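Local coordinates for protein dTDP-4-dehydrorhamnose reductase (PDB 2GGS) that binds NADPH in a Rossmann-type fold and probably reduces dTDP-4-dehydrorhamnose to dTDP-rhamnose, at residues 68-74 / 127-131; 177-182 / 244-250. One frame throughout, in Å; residues are numbered along the deposited sequence.

Interaction 1: 68-74 / 127-131; sequences TDVDKCE and INYYG. With NDP (NADPH dihydro-nicotinamide-adenine-dinucleotide phosphate), chain C.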
ATOM      1  N   THR A  68      -5.488   3.208  -6.309  1.00 16.99           N
ATOM      2  CA  THR A  68      -5.674   3.415  -4.873  1.00 17.36           C
ATOM      3  C   THR A  68      -6.651   4.531  -4.474  1.00 18.44           C
ATOM      4  O   THR A  68      -6.836   4.798  -3.284  1.00 19.38           O
ATOM      5  CB  THR A  68      -4.300   3.672  -4.191  1.00 17.15           C
ATOM      6  OG1 THR A  68      -3.776   4.904  -4.682  1.00 19.11           O
ATOM      7  CG2 THR A  68      -3.305   2.543  -4.503  1.00 18.79           C
ATOM      8  N   ASP A  69      -7.252   5.199  -5.461  1.00 19.15           N
ATOM      9  CA  ASP A  69      -8.318   6.166  -5.182  1.00 20.08           C
ATOM     10  C   ASP A  69      -9.587   5.389  -4.868  1.00 20.52           C
ATOM     11  O   ASP A  69     -10.239   4.799  -5.758  1.00 20.48           O
ATOM     12  CB  ASP A  69      -8.527   7.109  -6.369  1.00 21.43           C
ATOM     13  CG  ASP A  69      -9.566   8.202  -6.084  1.00 24.70           C
ATOM     14  OD1 ASP A  69     -10.615   7.950  -5.428  1.00 25.17           O
ATOM     15  OD2 ASP A  69      -9.320   9.337  -6.550  1.00 31.81           O
ATOM     16  N   VAL A  70      -9.923   5.348  -3.588  1.00 20.18           N
ATOM     17  CA  VAL A  70     -11.022   4.535  -3.104  1.00 20.46           C
ATOM     18  C   VAL A  70     -12.374   4.877  -3.744  1.00 20.29           C
ATOM     19  O   VAL A  70     -13.146   3.981  -4.112  1.00 19.74           O
ATOM     20  CB  VAL A  70     -11.083   4.562  -1.556  1.00 21.05           C
ATOM     21  CG1 VAL A  70     -12.301   3.824  -1.047  1.00 21.08           C
ATOM     22  CG2 VAL A  70      -9.778   4.013  -0.993  1.00 20.25           C
ATOM     23  N   ASP A  71     -12.655   6.174  -3.911  1.00 21.09           N
ATOM     24  CA  ASP A  71     -13.961   6.565  -4.445  1.00 22.06           C
ATOM     25  C   ASP A  71     -14.059   6.288  -5.926  1.00 21.70           C
ATOM     26  O   ASP A  71     -15.100   5.844  -6.399  1.00 22.04           O
ATOM     27  CB  ASP A  71     -14.247   8.023  -4.130  1.00 22.15           C
ATOM     28  CG  ASP A  71     -14.329   8.255  -2.650  1.00 24.45           C
ATOM     29  OD1 ASP A  71     -15.225   7.658  -2.009  1.00 25.32           O
ATOM     30  OD2 ASP A  71     -13.440   8.965  -2.132  1.00 30.58           O
ATOM     31  N   LYS A  72     -12.950   6.485  -6.625  1.00 21.92           N
ATOM     32  CA  LYS A  72     -12.870   6.132  -8.036  1.00 22.09           C
ATOM     33  C   LYS A  72     -13.093   4.635  -8.233  1.00 21.49           C
ATOM     34  O   LYS A  72     -13.845   4.239  -9.121  1.00 21.64           O
ATOM     35  CB  LYS A  72     -11.544   6.557  -8.624  1.00 23.54           C
ATOM     36  CG  LYS A  72     -11.554   8.039  -8.982  1.00 27.98           C
ATOM     37  CD  LYS A  72     -10.354   8.452  -9.831  1.00 32.82           C
ATOM     38  CE  LYS A  72     -10.392   9.963 -10.092  1.00 36.21           C
ATOM     39  NZ  LYS A  72     -10.878  10.734  -8.905  1.00 38.60           N
ATOM     40  N   CYS A  73     -12.490   3.803  -7.366  1.00 19.89           N
ATOM     41  CA  CYS A  73     -12.707   2.344  -7.462  1.00 19.50           C
ATOM     42  C   CYS A  73     -14.196   1.972  -7.322  1.00 20.17           C
ATOM     43  O   CYS A  73     -14.635   0.969  -7.888  1.00 20.80           O
ATOM     44  CB  CYS A  73     -11.879   1.565  -6.413  1.00 18.06           C
ATOM     45  SG  CYS A  73     -10.139   1.516  -6.676  1.00 17.57           S
ATOM     46  N   GLU A  74     -14.955   2.745  -6.543  1.00 19.71           N
ATOM     47  CA  GLU A  74     -16.343   2.418  -6.253  1.00 21.81           C
ATOM     48  C   GLU A  74     -17.232   2.603  -7.478  1.00 23.30           C
ATOM     49  O   GLU A  74     -18.200   1.855  -7.650  1.00 25.08           O
ATOM     50  CB  GLU A  74     -16.868   3.262  -5.073  1.00 22.42           C
ATOM     51  CG  GLU A  74     -18.132   2.755  -4.451  1.00 20.85           C
ATOM     52  CD  GLU A  74     -17.916   1.539  -3.534  1.00 23.89           C
ATOM     53  OE1 GLU A  74     -16.767   1.112  -3.366  1.00 19.39           O
ATOM     54  OE2 GLU A  74     -18.897   1.009  -2.983  1.00 25.35           O
ATOM     55  N   ILE A 127     -15.881  -3.828   2.547  1.00 18.12           N
ATOM     56  CA  ILE A 127     -17.110  -3.045   2.380  1.00 19.16           C
ATOM     57  C   ILE A 127     -17.026  -1.936   1.319  1.00 19.36           C
ATOM     58  O   ILE A 127     -17.934  -1.098   1.194  1.00 21.06           O
ATOM     59  CB  ILE A 127     -17.641  -2.513   3.738  1.00 19.46           C
ATOM     60  CG1 ILE A 127     -16.728  -1.407   4.299  1.00 18.19           C
ATOM     61  CG2 ILE A 127     -17.814  -3.688   4.703  1.00 21.02           C
ATOM     62  CD1 ILE A 127     -17.283  -0.701   5.613  1.00 21.18           C
ATOM     63  N   ASN A 128     -15.931  -1.903   0.560  1.00 17.71           N
ATOM     64  CA  ASN A 128     -15.843  -1.018  -0.587  1.00 17.07           C
ATOM     65  C   ASN A 128     -15.162  -1.752  -1.730  1.00 15.57           C
ATOM     66  O   ASN A 128     -14.486  -2.774  -1.479  1.00 15.15           O
ATOM     67  CB  ASN A 128     -15.138   0.310  -0.238  1.00 16.22           C
ATOM     68  CG  ASN A 128     -13.766   0.108   0.396  1.00 20.19           C
ATOM     69  OD1 ASN A 128     -12.879  -0.527  -0.176  1.00 18.38           O
ATOM     70  ND2 ASN A 128     -13.592   0.661   1.591  1.00 20.81           N
ATOM     71  N   TYR A 129     -15.334  -1.256  -2.962  1.00 15.28           N
ATOM     72  CA  TYR A 129     -14.785  -1.963  -4.123  1.00 15.32           C
ATOM     73  C   TYR A 129     -13.240  -1.905  -4.211  1.00 15.22           C
ATOM     74  O   TYR A 129     -12.618  -2.817  -4.757  1.00 15.25           O
ATOM     75  CB  TYR A 129     -15.475  -1.575  -5.452  1.00 15.75           C
ATOM     76  CG  TYR A 129     -15.167  -2.665  -6.445  1.00 15.09           C
ATOM     77  CD1 TYR A 129     -15.771  -3.923  -6.315  1.00 14.13           C
ATOM     78  CD2 TYR A 129     -14.180  -2.490  -7.426  1.00 15.96           C
ATOM     79  CE1 TYR A 129     -15.427  -4.985  -7.179  1.00 13.37           C
ATOM     80  CE2 TYR A 129     -13.825  -3.566  -8.289  1.00 15.72           C
ATOM     81  CZ  TYR A 129     -14.472  -4.790  -8.154  1.00 16.38           C
ATOM     82  OH  TYR A 129     -14.105  -5.860  -8.958  1.00 16.26           O
ATOM     83  N   TYR A 130     -12.614  -0.858  -3.687  1.00 13.74           N
ATOM     84  CA  TYR A 130     -11.170  -0.855  -3.618  1.00 13.53           C
ATOM     85  C   TYR A 130     -10.736  -2.101  -2.829  1.00 14.31           C
ATOM     86  O   TYR A 130      -9.910  -2.894  -3.301  1.00 14.20           O
ATOM     87  CB  TYR A 130     -10.654   0.424  -2.929  1.00 14.08           C
ATOM     88  CG  TYR A 130      -9.199   0.340  -2.554  1.00 14.91           C
ATOM     89  CD1 TYR A 130      -8.196   0.321  -3.517  1.00 14.00           C
ATOM     90  CD2 TYR A 130      -8.820   0.250  -1.205  1.00 15.01           C
ATOM     91  CE1 TYR A 130      -6.845   0.250  -3.158  1.00 15.28           C
ATOM     92  CE2 TYR A 130      -7.461   0.146  -0.831  1.00 15.82           C
ATOM     93  CZ  TYR A 130      -6.488   0.149  -1.804  1.00 17.39           C
ATOM     94  OH  TYR A 130      -5.156   0.089  -1.464  1.00 18.21           O
ATOM     95  N   GLY A 131     -11.319  -2.270  -1.641  1.00 13.84           N
ATOM     96  CA  GLY A 131     -11.036  -3.452  -0.801  1.00 13.75           C
ATOM     97  C   GLY A 131     -11.311  -4.800  -1.476  1.00 14.06           C
ATOM     98  O   GLY A 131     -10.502  -5.737  -1.409  1.00 12.83           O
TER
HETATM   99  PA  NDP C 900       0.216   5.046  -5.295  1.00 16.18           P
HETATM  100  O1A NDP C 900      -1.145   5.490  -5.638  1.00 18.45           O
HETATM  101  O2A NDP C 900       1.110   6.137  -4.838  1.00 14.52           O
HETATM  102  O5B NDP C 900       0.918   4.309  -6.503  1.00 16.20           O
HETATM  103  C5B NDP C 900       0.167   3.502  -7.393  1.00 14.63           C
HETATM  104  C4B NDP C 900       1.170   2.942  -8.367  1.00 16.80           C
HETATM  105  O4B NDP C 900       0.480   2.002  -9.195  1.00 15.43           O
HETATM  106  C3B NDP C 900       1.827   4.002  -9.236  1.00 15.07           C
HETATM  107  O3B NDP C 900       3.188   3.689  -9.368  1.00 17.01           O
HETATM  108  C2B NDP C 900       1.101   3.793 -10.572  1.00 16.25           C
HETATM  109  O2B NDP C 900       1.963   4.161 -11.606  1.00 15.10           O
HETATM  110  C1B NDP C 900       0.891   2.286 -10.524  1.00 16.41           C
HETATM  111  N9A NDP C 900      -0.160   1.867 -11.456  1.00 15.99           N
HETATM  112  C8A NDP C 900      -1.497   2.107 -11.353  1.00 15.65           C
HETATM  113  N7A NDP C 900      -2.113   1.567 -12.443  1.00 16.59           N
HETATM  114  C5A NDP C 900      -1.166   1.003 -13.212  1.00 15.10           C
HETATM  115  C6A NDP C 900      -1.220   0.329 -14.438  1.00 17.77           C
HETATM  116  N6A NDP C 900      -2.395   0.239 -15.122  1.00 16.86           N
HETATM  117  N1A NDP C 900      -0.031  -0.099 -14.962  1.00 15.73           N
HETATM  118  C2A NDP C 900       1.198   0.081 -14.339  1.00 17.19           C
HETATM  119  N3A NDP C 900       1.241   0.758 -13.144  1.00 14.13           N
HETATM  120  C4A NDP C 900       0.080   1.205 -12.613  1.00 15.89           C
HETATM  121  O3  NDP C 900      -0.042   3.858  -4.221  1.00 14.66           O
HETATM  122  PN  NDP C 900       0.827   3.542  -2.889  1.00 14.39           P
HETATM  123  O1N NDP C 900       2.258   3.590  -3.092  1.00 13.68           O
HETATM  124  O2N NDP C 900       0.165   4.389  -1.870  1.00 13.49           O
HETATM  125  O5D NDP C 900       0.330   2.046  -2.616  1.00 14.43           O
HETATM  126  C5D NDP C 900       1.212   0.947  -2.819  1.00 14.92           C
HETATM  127  C4D NDP C 900       0.513  -0.383  -2.571  1.00 15.81           C
HETATM  128  O4D NDP C 900       0.059  -0.400  -1.237  1.00 16.04           O
HETATM  129  C3D NDP C 900      -0.713  -0.630  -3.445  1.00 16.27           C
HETATM  130  O3D NDP C 900      -0.729  -2.020  -3.634  1.00 16.77           O
HETATM  131  C2D NDP C 900      -1.873  -0.213  -2.575  1.00 15.08           C
HETATM  132  O2D NDP C 900      -3.062  -0.869  -2.981  1.00 16.63           O
HETATM  133  C1D NDP C 900      -1.341  -0.690  -1.201  1.00 16.94           C
HETATM  134  N1N NDP C 900      -1.994   0.041  -0.109  1.00 21.41           N
HETATM  135  C2N NDP C 900      -2.043   1.407  -0.194  1.00 30.72           C
HETATM  136  C3N NDP C 900      -2.465   2.187   0.873  1.00 33.95           C
HETATM  137  C7N NDP C 900      -2.492   3.673   0.717  1.00 33.79           C
HETATM  138  O7N NDP C 900      -3.137   4.446   1.703  1.00 38.93           O
HETATM  139  N7N NDP C 900      -1.926   4.239  -0.347  1.00 39.81           N
HETATM  140  C4N NDP C 900      -2.904   1.542   2.175  1.00 33.29           C
HETATM  141  C5N NDP C 900      -2.849   0.033   2.166  1.00 25.34           C
HETATM  142  C6N NDP C 900      -2.384  -0.638   1.028  1.00 27.87           C
HETATM  143  P2B NDP C 900       1.799   5.598 -12.420  1.00 16.67           P
HETATM  144  O1X NDP C 900       3.125   5.738 -13.051  1.00 15.90           O
HETATM  145  O2X NDP C 900       1.470   6.675 -11.442  1.00 16.79           O
HETATM  146  O3X NDP C 900       0.645   5.493 -13.450  1.00 20.95           O
HETATM  147  O   HOH W   1     -13.927   1.541  -3.171  1.00 17.85           O
HETATM  148  O   HOH W   2     -18.628   1.155  -0.287  1.00 26.36           O
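Cys73 and Glu74 of the short helix 70-75 lie against Tyr130 and Tyr129 at the start of helix 129-141, with Cys73 CA 5.2 Å from Tyr130 CA. The pairing borders the cofactor pocket of a Rossmann fold of the short-chain dehydrogenase/reductase type, and Tyr130 with Lys134 matches the Tyr-x-x-x-Lys motif of that family. Glu74 makes the direct polar link: its OE1 takes the N-H of Tyr129 at 2.8 Å, in an almost straight bond (178°) on the syn side of the carboxylate. A bend at chi2 (77°) brings the carboxylate back to this helix start, where an acidic group suits the amide hydrogens and would probably gain from the helix dipole. One water donates to Glu74 OE1 and Val70 O while accepting from Tyr130 N; another joins Glu74 OE2 to Ile127 O. Asn128 is the N-cap, its OD1 receiving Gly131 N at 2.8 Å. Asp69 is the N-cap of the other helix, its OD1 taking Lys72 N from above the carboxylate plane.

Apolar atoms fill the side nearer the cofactor. Cysteine is small enough to let Cys73 CB come within 3.9 Å of Tyr130 CB, and its sulfur sits at the ring edge beside CD1. Val70 CG2 approaches from the CD2 side, its side chain crossing the tyrosine at about a right angle. With CG anti to the backbone N (chi1 167°), the Tyr130 ring reaches the nicotinamide ribose. Thr68 OG1 donates to O1A of NADPH at 2.9 Å, and Tyr130 OH is hydrogen-bonded to ribose O2D at 2.8 Å.

Interaction 2: 177-182 / 244-250; sequences FKGYYS and RPYDSSL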
ATOM      1  N   PHE A 177     -12.582  11.470   9.446  1.00 22.51           N
ATOM      2  CA  PHE A 177     -13.404  10.299   9.623  1.00 21.61           C
ATOM      3  C   PHE A 177     -13.275   9.727  11.035  1.00 21.43           C
ATOM      4  O   PHE A 177     -12.165   9.509  11.523  1.00 21.28           O
ATOM      5  CB  PHE A 177     -13.009   9.240   8.577  1.00 22.09           C
ATOM      6  CG  PHE A 177     -13.772   7.946   8.683  1.00 23.01           C
ATOM      7  CD1 PHE A 177     -15.168   7.921   8.550  1.00 24.94           C
ATOM      8  CD2 PHE A 177     -13.095   6.732   8.865  1.00 23.06           C
ATOM      9  CE1 PHE A 177     -15.887   6.717   8.628  1.00 24.83           C
ATOM     10  CE2 PHE A 177     -13.801   5.508   8.952  1.00 23.95           C
ATOM     11  CZ  PHE A 177     -15.210   5.503   8.812  1.00 22.63           C
ATOM     12  N   LYS A 178     -14.416   9.488  11.674  1.00 21.18           N
ATOM     13  CA  LYS A 178     -14.448   8.752  12.939  1.00 21.99           C
ATOM     14  C   LYS A 178     -14.166   7.277  12.697  1.00 22.53           C
ATOM     15  O   LYS A 178     -15.072   6.515  12.345  1.00 21.25           O
ATOM     16  CB  LYS A 178     -15.796   8.926  13.658  1.00 23.25           C
ATOM     17  CG  LYS A 178     -15.855   8.320  15.078  1.00 24.36           C
ATOM     18  CD  LYS A 178     -17.239   8.569  15.702  1.00 24.88           C
ATOM     19  CE  LYS A 178     -17.532   7.715  16.902  1.00 29.96           C
ATOM     20  NZ  LYS A 178     -19.005   7.799  17.167  1.00 30.39           N
ATOM     21  N   GLY A 179     -12.909   6.890  12.913  1.00 21.84           N
ATOM     22  CA  GLY A 179     -12.491   5.501  12.772  1.00 20.57           C
ATOM     23  C   GLY A 179     -10.984   5.410  12.885  1.00 19.52           C
ATOM     24  O   GLY A 179     -10.299   6.445  12.923  1.00 20.40           O
ATOM     25  N   TYR A 180     -10.485   4.179  12.898  1.00 18.85           N
ATOM     26  CA  TYR A 180      -9.092   3.851  13.290  1.00 18.14           C
ATOM     27  C   TYR A 180      -8.475   3.283  12.029  1.00 18.05           C
ATOM     28  O   TYR A 180      -9.122   2.471  11.345  1.00 18.02           O
ATOM     29  CB  TYR A 180      -9.064   2.915  14.453  1.00 19.02           C
ATOM     30  CG  TYR A 180      -9.724   3.545  15.672  1.00 19.84           C
ATOM     31  CD1 TYR A 180     -11.093   3.498  15.809  1.00 21.24           C
ATOM     32  CD2 TYR A 180      -8.959   4.178  16.661  1.00 22.51           C
ATOM     33  CE1 TYR A 180     -11.719   4.074  16.875  1.00 20.81           C
ATOM     34  CE2 TYR A 180      -9.588   4.776  17.790  1.00 20.60           C
ATOM     35  CZ  TYR A 180     -10.971   4.700  17.873  1.00 20.34           C
ATOM     36  OH  TYR A 180     -11.649   5.243  18.955  1.00 24.85           O
ATOM     37  N   TYR A 181      -7.202   3.525  11.805  1.00 17.83           N
ATOM     38  CA  TYR A 181      -6.325   2.565  11.171  1.00 17.41           C
ATOM     39  C   TYR A 181      -4.876   2.520  11.634  1.00 18.07           C
ATOM     40  O   TYR A 181      -4.590   2.913  12.767  1.00 18.07           O
ATOM     41  CB  TYR A 181      -6.416   3.018   9.662  1.00 17.61           C
ATOM     42  CG  TYR A 181      -5.763   4.386   9.300  1.00 18.10           C
ATOM     43  CD1 TYR A 181      -5.768   5.479  10.201  1.00 19.38           C
ATOM     44  CD2 TYR A 181      -5.193   4.588   8.040  1.00 16.29           C
ATOM     45  CE1 TYR A 181      -5.168   6.697   9.889  1.00 20.00           C
ATOM     46  CE2 TYR A 181      -4.613   5.820   7.692  1.00 16.68           C
ATOM     47  CZ  TYR A 181      -4.595   6.875   8.618  1.00 19.28           C
ATOM     48  OH  TYR A 181      -3.976   8.063   8.277  1.00 20.11           O
ATOM     49  N   SER A 182      -3.956   2.045  10.778  1.00 15.84           N
ATOM     50  CA  SER A 182      -2.584   1.868  11.206  1.00 17.56           C
ATOM     51  C   SER A 182      -1.553   2.469  10.201  1.00 15.98           C
ATOM     52  O   SER A 182      -0.791   1.738   9.571  1.00 14.87           O
ATOM     53  CB  SER A 182      -2.289   0.369  11.464  1.00 18.47           C
ATOM     54  OG  SER A 182      -2.795  -0.403  10.428  1.00 28.66           O
ATOM     55  N   ARG A 244     -15.980   3.547   4.228  1.00 21.93           N
ATOM     56  CA  ARG A 244     -14.677   3.138   4.813  1.00 21.38           C
ATOM     57  C   ARG A 244     -14.924   2.229   6.007  1.00 21.29           C
ATOM     58  O   ARG A 244     -15.894   2.437   6.729  1.00 22.21           O
ATOM     59  CB  ARG A 244     -13.873   4.370   5.253  1.00 21.97           C
ATOM     60  CG  ARG A 244     -12.945   4.980   4.193  1.00 20.57           C
ATOM     61  CD  ARG A 244     -13.676   5.390   2.919  1.00 22.65           C
ATOM     62  NE  ARG A 244     -12.781   6.182   2.070  1.00 19.85           N
ATOM     63  CZ  ARG A 244     -13.200   6.845   0.984  1.00 21.49           C
ATOM     64  NH1 ARG A 244     -14.485   6.785   0.627  1.00 21.36           N
ATOM     65  NH2 ARG A 244     -12.346   7.549   0.254  1.00 24.39           N
ATOM     66  N   PRO A 245     -14.041   1.230   6.231  1.00 21.23           N
ATOM     67  CA  PRO A 245     -14.152   0.389   7.440  1.00 20.47           C
ATOM     68  C   PRO A 245     -13.935   1.226   8.695  1.00 20.77           C
ATOM     69  O   PRO A 245     -13.081   2.098   8.717  1.00 19.93           O
ATOM     70  CB  PRO A 245     -13.035  -0.667   7.260  1.00 21.08           C
ATOM     71  CG  PRO A 245     -12.067  -0.039   6.284  1.00 19.93           C
ATOM     72  CD  PRO A 245     -12.909   0.823   5.368  1.00 20.21           C
ATOM     73  N   TYR A 246     -14.749   0.988   9.719  1.00 20.07           N
ATOM     74  CA  TYR A 246     -14.633   1.755  10.979  1.00 20.92           C
ATOM     75  C   TYR A 246     -13.265   1.645  11.663  1.00 19.93           C
ATOM     76  O   TYR A 246     -12.650   2.659  11.965  1.00 20.76           O
ATOM     77  CB  TYR A 246     -15.721   1.342  11.963  1.00 22.04           C
ATOM     78  CG  TYR A 246     -15.611   2.084  13.275  1.00 23.76           C
ATOM     79  CD1 TYR A 246     -15.852   3.458  13.335  1.00 26.82           C
ATOM     80  CD2 TYR A 246     -15.227   1.426  14.431  1.00 25.79           C
ATOM     81  CE1 TYR A 246     -15.730   4.158  14.541  1.00 27.69           C
ATOM     82  CE2 TYR A 246     -15.102   2.115  15.647  1.00 27.48           C
ATOM     83  CZ  TYR A 246     -15.366   3.478  15.681  1.00 27.65           C
ATOM     84  OH  TYR A 246     -15.273   4.179  16.873  1.00 30.28           O
ATOM     85  N   ASP A 247     -12.807   0.428  11.891  1.00 18.59           N
ATOM     86  CA  ASP A 247     -11.503   0.175  12.483  1.00 18.53           C
ATOM     87  C   ASP A 247     -10.782  -0.857  11.654  1.00 17.35           C
ATOM     88  O   ASP A 247     -10.981  -2.069  11.837  1.00 18.96           O
ATOM     89  CB  ASP A 247     -11.620  -0.307  13.939  1.00 18.58           C
ATOM     90  CG  ASP A 247     -10.279  -0.438  14.605  1.00 20.34           C
ATOM     91  OD1 ASP A 247      -9.249  -0.439  13.889  1.00 18.78           O
ATOM     92  OD2 ASP A 247     -10.217  -0.515  15.856  1.00 19.87           O
ATOM     93  N   SER A 248      -9.939  -0.384  10.746  1.00 16.32           N
ATOM     94  CA  SER A 248      -9.174  -1.328   9.885  1.00 15.78           C
ATOM     95  C   SER A 248      -7.740  -1.512  10.398  1.00 16.35           C
ATOM     96  O   SER A 248      -6.860  -2.041   9.716  1.00 16.06           O
ATOM     97  CB  SER A 248      -9.223  -0.839   8.427  1.00 15.52           C
ATOM     98  OG  SER A 248      -8.567   0.396   8.298  1.00 16.76           O
ATOM     99  N   SER A 249      -7.491  -1.127  11.659  1.00 16.35           N
ATOM    100  CA  SER A 249      -6.144  -1.266  12.169  1.00 16.22           C
ATOM    101  C   SER A 249      -5.693  -2.718  12.026  1.00 15.52           C
ATOM    102  O   SER A 249      -6.523  -3.650  12.111  1.00 16.37           O
ATOM    103  CB  SER A 249      -6.061  -0.818  13.640  1.00 17.06           C
ATOM    104  OG  SER A 249      -6.975  -1.541  14.416  1.00 18.27           O
ATOM    105  N   LEU A 250      -4.383  -2.891  11.799  1.00 14.90           N
ATOM    106  CA  LEU A 250      -3.773  -4.229  11.681  1.00 14.21           C
ATOM    107  C   LEU A 250      -2.940  -4.597  12.885  1.00 15.67           C
ATOM    108  O   LEU A 250      -2.298  -3.745  13.487  1.00 16.72           O
ATOM    109  CB  LEU A 250      -2.869  -4.322  10.442  1.00 14.41           C
ATOM    110  CG  LEU A 250      -3.575  -3.978   9.133  1.00 13.30           C
ATOM    111  CD1 LEU A 250      -2.485  -4.238   8.036  1.00 13.46           C
ATOM    112  CD2 LEU A 250      -4.818  -4.857   8.969  1.00 15.58           C
TER
HETATM  113  O   HOH W   3     -10.256   2.483   8.433  1.00 18.31           O
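Tyr180 bonds to segment 244-250 through both backbone polar groups: its N donates to Tyr246 O at 2.8 Å, in the carbonyl plane, and its O accepts from Ser248 N at 3.0 Å. The two segments run the same way, and these bonds form a single parallel bridge centred on Tyr180 and Asp247. Gly179, with no side chain, lets its CA sit directly beside Tyr246 O. The two tyrosines lie side by side and form an offset edge-to-face pair, the edge of Tyr180 turned to the face of Tyr246, with ring centroids 5.8 Å apart and planes at 79°. Tyr246 CE1 also comes to 3.3 Å from Lys178 O. At one end, Arg244 CB sits over the face of Phe177, 4.3 Å from the ring centroid, in a CH-pi contact, while Pro245 O meets the ring's edge. At the other end, Ser182 OG, turned between its backbone N and carbonyl carbon (chi1 45°), accepts Leu250 N at 3.3 Å.

Strand 180-181 pairs antiparallel with strand 212-213 along one edge, where Tyr181 bonds to Ile212, whereas segment 244-250 meets the opposite edge through one isolated bridge, apart from the parallel Rossmann sheet.

From the bridge itself, the Asp247 side chain shapes the backbone of 247-249 in an Asx turn: OD1 accepts Ser249 N at 2.9 Å, nearly along the C-O direction, and Ser249 OG at 2.6 Å. A short acidic side chain suits this task, leaving OD2 to a salt bridge with Arg211, which also makes a cation-pi contact with Tyr180. A water within hydrogen-bonding distance of Tyr180 O, Pro245 O and Ser248 OG can donate to two of them at a time, and that serine hydroxyl is further bonded to Asp108 OD2.

Overall arrangement
The centres of the two interactions are 15 Å apart, and Arg244 joins them. Its NH1 forms a salt bridge with Asp71 OD1 at 2.9 Å, so the residue whose CB covers Phe177 in interaction 2 reaches helix 70-75 of interaction 1 with its charged end. Beside this bond, Arg244 NH2 packs 3.7 Å from Val70 CB, and Ile127 CD1 comes to 3.8 Å from Pro245 CA. Their relation to the cofactor differs. Interaction 1 binds NADPH directly through Thr68 and Tyr130, whereas interaction 2 approaches the nicotinamide end through Tyr181, whose side chain stays about 6 Å from NADPH at the nearest atoms.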